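Local atomic coordinates of ribokinase, putative (Burkholderia thailandensis, PDB entry 3B1N), a protein that probably phosphorylates nucleosides as a pfkB-family kinase, binding ADP together with the nucleoside analogue mizoribine. Residues E23-L26 with H31-N34; Y91-P96 with S125-A130. All blocks are in the same frame, centred on the assembly; numbering follows the deposited sequence.

Overall arrangement
The two contacts follow one another along the chain, contact 1 closing before contact 2 opens, and their centres lie 41 Å apart, with about 31 Å between nearest atoms. Residues 23-26 and 31-34 belong to the projecting connection between strands 10-16 and 35-38; the centre of this contact is 29 Å from that of the chain, and it rests on the second subunit, beside that subunit's ADP. Contact 2, at 19 Å from the chain centre, instead joins strand 88-95, at one margin of the nine-stranded Rossmann-like sheet, to the loop between strands 113-118 and 138-141. One contact therefore serves the dimer and a nucleotide site, whereas the other is surface packing within a subunit.

Contact 1 of 2, residues E23-L26 with H31-N34; sequences EHIL and HLIN. With ADP (adenosine-5'-diphosphate), chain D.
Leu32 turns its CG anti to its backbone N (chi1 -177°), which brings CD1 alongside Ile25, 4.2 Å from Ile25 CB. Ile33 likewise places CG1 opposite its own N, and its chain passes alongside the carbonyl oxygen of His24: Ile33 CG1 is 3.6 Å from His24 O, and Ile33 CD1 reaches 4.0 Å from His24 CB. Ile25 CG2 also packs 4.3 Å from Ile33 CB. Besides these aliphatic contacts the backbones are joined by one clear hydrogen bond, Leu26 N to Leu32 O, 2.9 Å long and nearly straight (169° at the hydrogen), arriving in the carbonyl plane. The same oxygen receives a CA-H...O contact from Ile25 CA at 3.3 Å, so two adjacent residues converge on Leu32 O and hold the loop's return limb against its outgoing one. The His31 ring takes no part in this packing and instead meets a phosphate of the ADP held by the second subunit: its NE2 donates to ADP O2A at 2.8 Å (157°), with that oxygen near the ring plane at its edge. Asp193 of the second subunit takes the other ring nitrogen, ND1, which fixes the ring's rotation between carboxylate and nucleotide. This part of the loop between strands 10-16 and 35-38 is docked on the second subunit, where Tyr194, in helix 193-203, bonds His24 O and Asn192, ending strand 188-192, bonds Asn34 OD1.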
loop_
_atom_site.group_PDB
_atom_site.type_symbol
_atom_site.label_atom_id
_atom_site.label_comp_id
_atom_site.label_asym_id
_atom_site.label_seq_id
_atom_site.Cartn_x
_atom_site.Cartn_y
_atom_site.Cartn_z
ATOM N N GLU B 23 -8.839 -11.230 -6.516
ATOM C CA GLU B 23 -9.067 -11.404 -7.951
ATOM C C GLU B 23 -7.810 -11.117 -8.743
ATOM O O GLU B 23 -7.822 -11.228 -9.972
ATOM C CB GLU B 23 -10.185 -10.486 -8.430
ATOM C CG GLU B 23 -11.527 -10.825 -7.766
ATOM C CD GLU B 23 -12.605 -9.829 -8.135
ATOM O OE1 GLU B 23 -12.484 -9.105 -9.160
ATOM O OE2 GLU B 23 -13.589 -9.733 -7.375
ATOM N N HIS B 24 -6.724 -10.747 -8.044
ATOM C CA HIS B 24 -5.500 -10.276 -8.775
ATOM C C HIS B 24 -4.269 -10.978 -8.284
ATOM O O HIS B 24 -3.154 -10.576 -8.670
ATOM C CB HIS B 24 -5.362 -8.779 -8.637
ATOM C CG HIS B 24 -6.513 -8.052 -9.243
ATOM N ND1 HIS B 24 -6.577 -7.755 -10.591
ATOM C CD2 HIS B 24 -7.687 -7.621 -8.700
ATOM C CE1 HIS B 24 -7.735 -7.153 -10.849
ATOM N NE2 HIS B 24 -8.425 -7.068 -9.720
ATOM N N ILE B 25 -4.418 -11.997 -7.442
ATOM C CA ILE B 25 -3.269 -12.792 -6.989
ATOM C C ILE B 25 -3.071 -13.976 -7.904
ATOM O O ILE B 25 -4.024 -14.713 -8.242
ATOM C CB ILE B 25 -3.353 -13.198 -5.485
ATOM C CG1 ILE B 25 -4.558 -14.074 -5.207
ATOM C CG2 ILE B 25 -3.249 -11.945 -4.580
ATOM C CD1 ILE B 25 -4.561 -14.544 -3.689
ATOM N N LEU B 26 -1.827 -14.123 -8.376
ATOM C CA LEU B 26 -1.440 -15.200 -9.288
ATOM C C LEU B 26 -0.265 -15.971 -8.625
ATOM O O LEU B 26 0.937 -15.698 -8.889
ATOM C CB LEU B 26 -1.103 -14.652 -10.680
ATOM C CG LEU B 26 -2.197 -13.969 -11.506
ATOM C CD1 LEU B 26 -1.663 -13.460 -12.814
ATOM C CD2 LEU B 26 -3.340 -14.977 -11.724
ATOM N N HIS B 31 5.917 -12.915 -9.426
ATOM C CA HIS B 31 5.208 -11.750 -8.885
ATOM C C HIS B 31 3.785 -12.217 -8.578
ATOM O O HIS B 31 3.038 -12.571 -9.524
ATOM C CB HIS B 31 5.199 -10.582 -9.900
ATOM C CG HIS B 31 6.559 -10.175 -10.370
ATOM N ND1 HIS B 31 7.256 -10.840 -11.371
ATOM C CD2 HIS B 31 7.368 -9.174 -9.943
ATOM C CE1 HIS B 31 8.449 -10.265 -11.525
ATOM N NE2 HIS B 31 8.546 -9.265 -10.650
ATOM N N LEU B 32 3.438 -12.258 -7.291
ATOM C CA LEU B 32 2.097 -12.617 -6.838
ATOM C C LEU B 32 1.022 -11.607 -7.274
ATOM O O LEU B 32 -0.092 -11.990 -7.616
ATOM C CB LEU B 32 2.119 -12.638 -5.272
ATOM C CG LEU B 32 0.796 -13.083 -4.637
ATOM C CD1 LEU B 32 0.568 -14.581 -4.899
ATOM C CD2 LEU B 32 0.768 -12.719 -3.113
ATOM N N ILE B 33 1.316 -10.318 -7.226
ATOM C CA ILE B 33 0.334 -9.282 -7.529
ATOM C C ILE B 33 1.036 -8.024 -7.980
ATOM O O ILE B 33 1.996 -7.606 -7.336
ATOM C CB ILE B 33 -0.643 -9.017 -6.296
ATOM C CG1 ILE B 33 -1.628 -7.928 -6.683
ATOM C CG2 ILE B 33 0.172 -8.664 -5.008
ATOM C CD1 ILE B 33 -2.859 -7.834 -5.713
ATOM N N ASN B 34 0.542 -7.406 -9.053
ATOM C CA ASN B 34 0.962 -6.097 -9.455
ATOM C C ASN B 34 -0.322 -5.334 -9.708
ATOM O O ASN B 34 -1.202 -5.874 -10.431
ATOM C CB ASN B 34 1.697 -6.100 -10.805
ATOM C CG ASN B 34 3.145 -6.570 -10.746
ATOM O OD1 ASN B 34 3.685 -6.726 -11.853
ATOM N ND2 ASN B 34 3.761 -6.812 -9.569
HETATM P PB ADP D . 9.657 -5.706 -12.877
HETATM O O1B ADP D . 10.427 -4.662 -12.049
HETATM O O2B ADP D . 8.613 -6.426 -12.095
HETATM O O3B ADP D . 9.275 -5.115 -14.196
HETATM P PA ADP D . 11.395 -8.035 -12.256
HETATM O O1A ADP D . 11.066 -9.250 -13.077
HETATM O O2A ADP D . 11.047 -8.055 -10.794
HETATM O O3A ADP D . 10.840 -6.805 -13.054
HETATM O "O5'" ADP D . 12.989 -7.764 -12.261
HETATM C "C5'" ADP D . 13.660 -7.481 -13.514
HETATM C "C4'" ADP D . 15.030 -8.189 -13.511
HETATM O "O4'" ADP D . 15.798 -7.662 -12.384
HETATM C "C3'" ADP D . 15.031 -9.689 -13.262
HETATM O "O3'" ADP D . 14.735 -10.357 -14.494
HETATM C "C2'" ADP D . 16.399 -9.930 -12.673
HETATM O "O2'" ADP D . 17.343 -9.961 -13.737
HETATM C "C1'" ADP D . 16.662 -8.647 -11.850
HETATM N N9 ADP D . 16.197 -8.993 -10.497
HETATM C C8 ADP D . 14.941 -8.822 -10.007
HETATM N N7 ADP D . 14.808 -9.279 -8.731
HETATM C C5 ADP D . 16.017 -9.817 -8.398
HETATM C C6 ADP D . 16.594 -10.494 -7.240
HETATM N N6 ADP D . 15.907 -10.769 -6.118
HETATM N N1 ADP D . 17.916 -10.885 -7.344
HETATM C C2 ADP D . 18.654 -10.584 -8.428
HETATM N N3 ADP D . 18.180 -9.983 -9.511
HETATM C C4 ADP D . 16.883 -9.594 -9.536
#

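Contact 2 of 2, residues Y91-P96 with S125-A130; sequences YVRVLP and SHVNHA
Tyr91 and Asn128 make the nearest backbone approach, their CA atoms 7.3 Å apart, where strand 88-95 turns a corner at Tyr91 and the 3-10 segment that runs through 125-127 closes with a backbone bond from Asn128 N to Ser125 O of 3.2 Å. That spacing is too wide for paired strands, and side chains bridge it. Asn128 CG lies on the far side of the CA-CB bond from its carbonyl carbon (chi1 -75°), which lays the amide between the two segments: Asn128 CG stands 3.8 Å from Tyr91 O, and the amide borders the CB of Arg93. Arg93 does the rest of the spanning. Its CG is anti to the backbone N, but the chain then bends at chi2 (135°, away from a staggered value), bringing the guanidinium to Val127. The arginine chain runs roughly perpendicular to the valine. One guanidinium face meets it: Val127 CG2 sits 3.7 Å above the guanidinium plane, shifted toward its rim, while Arg93 NH2 is 3.8 Å from Val127 CB, an aliphatic cover for a flat cation. A water lies in the guanidinium plane, at the edge, and accepts from Arg93 NH2 at 2.8 Å; its bond to Val127 O is weak, at 3.4 Å, so the water gives a weak polar link beside the packing of guanidinium on valine. This surface contact joins the loop between strands 113-118 and 138-141 to strand 88-95. Tyr91 and Arg93 hydrogen-bond through the backbone to Gly68 on strand 64-71, where Asn128 also touches Met67, while His129 and Ala130 pack on helix 146-158 and Val92 on helix 76-85.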
loop_
_atom_site.group_PDB
_atom_site.type_symbol
_atom_site.label_atom_id
_atom_site.label_comp_id
_atom_site.label_asym_id
_atom_site.label_seq_id
_atom_site.Cartn_x
_atom_site.Cartn_y
_atom_site.Cartn_z
ATOM N N TYR B 91 -5.400 14.058 27.684
ATOM C CA TYR B 91 -4.327 13.025 27.622
ATOM C C TYR B 91 -3.671 12.940 26.242
ATOM O O TYR B 91 -3.021 11.931 25.936
ATOM C CB TYR B 91 -4.880 11.652 28.031
ATOM C CG TYR B 91 -5.521 11.650 29.404
ATOM C CD1 TYR B 91 -4.737 11.872 30.527
ATOM C CD2 TYR B 91 -6.890 11.434 29.558
ATOM C CE1 TYR B 91 -5.306 11.900 31.810
ATOM C CE2 TYR B 91 -7.482 11.437 30.844
ATOM C CZ TYR B 91 -6.672 11.684 31.951
ATOM O OH TYR B 91 -7.242 11.668 33.220
ATOM N N VAL B 92 -3.865 13.991 25.431
ATOM C CA VAL B 92 -3.205 14.100 24.101
ATOM C C VAL B 92 -1.923 14.933 24.317
ATOM O O VAL B 92 -1.995 16.158 24.549
ATOM C CB VAL B 92 -4.133 14.729 23.040
ATOM C CG1 VAL B 92 -3.391 14.901 21.695
ATOM C CG2 VAL B 92 -5.344 13.845 22.847
ATOM N N ARG B 93 -0.756 14.301 24.226
ATOM C CA ARG B 93 0.512 15.004 24.460
ATOM C C ARG B 93 1.130 15.370 23.120
ATOM O O ARG B 93 1.186 14.531 22.227
ATOM C CB ARG B 93 1.467 14.170 25.316
ATOM C CG ARG B 93 2.839 14.814 25.434
ATOM C CD ARG B 93 3.416 14.828 26.818
ATOM N NE ARG B 93 4.851 15.116 26.779
ATOM C CZ ARG B 93 5.706 14.618 27.669
ATOM N NH1 ARG B 93 7.015 14.897 27.597
ATOM N NH2 ARG B 93 5.214 13.839 28.630
ATOM N N VAL B 94 1.546 16.605 22.990
ATOM C CA VAL B 94 2.150 17.102 21.755
ATOM C C VAL B 94 3.670 17.231 21.907
ATOM O O VAL B 94 4.143 17.973 22.779
ATOM C CB VAL B 94 1.554 18.449 21.379
ATOM C CG1 VAL B 94 2.218 18.984 20.103
ATOM C CG2 VAL B 94 0.046 18.289 21.143
ATOM N N LEU B 95 4.435 16.551 21.057
ATOM C CA LEU B 95 5.913 16.590 21.184
ATOM C C LEU B 95 6.532 17.632 20.289
ATOM O O LEU B 95 6.252 17.713 19.090
ATOM C CB LEU B 95 6.511 15.241 20.812
ATOM C CG LEU B 95 5.866 14.011 21.420
ATOM C CD1 LEU B 95 6.571 12.735 20.885
ATOM C CD2 LEU B 95 5.901 14.097 22.935
ATOM N N PRO B 96 7.430 18.469 20.842
ATOM C CA PRO B 96 7.989 19.561 20.041
ATOM C C PRO B 96 8.849 19.078 18.911
ATOM O O PRO B 96 9.455 18.009 18.999
ATOM C CB PRO B 96 8.875 20.352 21.052
ATOM C CG PRO B 96 8.359 19.981 22.332
ATOM C CD PRO B 96 7.732 18.608 22.272
ATOM N N SER B 125 4.744 7.148 22.572
ATOM C CA SER B 125 3.422 7.050 23.250
ATOM C C SER B 125 3.464 6.606 24.708
ATOM O O SER B 125 2.579 6.957 25.470
ATOM C CB SER B 125 2.475 6.153 22.438
ATOM O OG SER B 125 2.844 4.775 22.494
ATOM N N HIS B 126 4.535 5.900 25.104
ATOM C CA HIS B 126 4.669 5.475 26.478
ATOM C C HIS B 126 4.962 6.615 27.453
ATOM O O HIS B 126 4.925 6.371 28.677
ATOM C CB HIS B 126 5.803 4.447 26.556
ATOM C CG HIS B 126 7.074 4.938 25.939
ATOM N ND1 HIS B 126 7.336 4.863 24.585
ATOM C CD2 HIS B 126 8.144 5.550 26.498
ATOM C CE1 HIS B 126 8.512 5.406 24.338
ATOM N NE2 HIS B 126 9.021 5.836 25.475
ATOM N N VAL B 127 5.135 7.856 26.990
ATOM C CA VAL B 127 5.253 9.002 27.918
ATOM C C VAL B 127 3.947 9.282 28.665
ATOM O O VAL B 127 3.966 9.862 29.764
ATOM C CB VAL B 127 5.787 10.321 27.308
ATOM C CG1 VAL B 127 7.217 10.044 26.728
ATOM C CG2 VAL B 127 4.866 10.867 26.270
ATOM N N ASN B 128 2.817 8.833 28.093
ATOM C CA ASN B 128 1.534 8.913 28.831
ATOM C C ASN B 128 1.317 7.620 29.601
ATOM O O ASN B 128 1.524 6.504 29.095
ATOM C CB ASN B 128 0.347 9.043 27.855
ATOM C CG ASN B 128 0.202 10.425 27.210
ATOM O OD1 ASN B 128 -0.136 10.523 25.998
ATOM N ND2 ASN B 128 0.366 11.491 27.985
ATOM N N HIS B 129 0.834 7.750 30.823
ATOM C CA HIS B 129 0.623 6.578 31.658
ATOM C C HIS B 129 -0.844 6.398 31.974
ATOM O O HIS B 129 -1.450 7.250 32.606
ATOM C CB HIS B 129 1.478 6.688 32.935
ATOM C CG HIS B 129 2.938 6.488 32.665
ATOM N ND1 HIS B 129 3.582 5.298 32.922
ATOM C CD2 HIS B 129 3.835 7.273 32.028
ATOM C CE1 HIS B 129 4.845 5.396 32.542
ATOM N NE2 HIS B 129 5.020 6.583 31.994
ATOM N N ALA B 130 -1.414 5.292 31.499
ATOM C CA ALA B 130 -2.873 5.080 31.592
ATOM C C ALA B 130 -3.355 4.912 33.026
ATOM O O ALA B 130 -4.498 5.283 33.339
ATOM C CB ALA B 130 -3.264 3.863 30.744
HETATM O O HOH W 1 2.641 13.001 29.413
#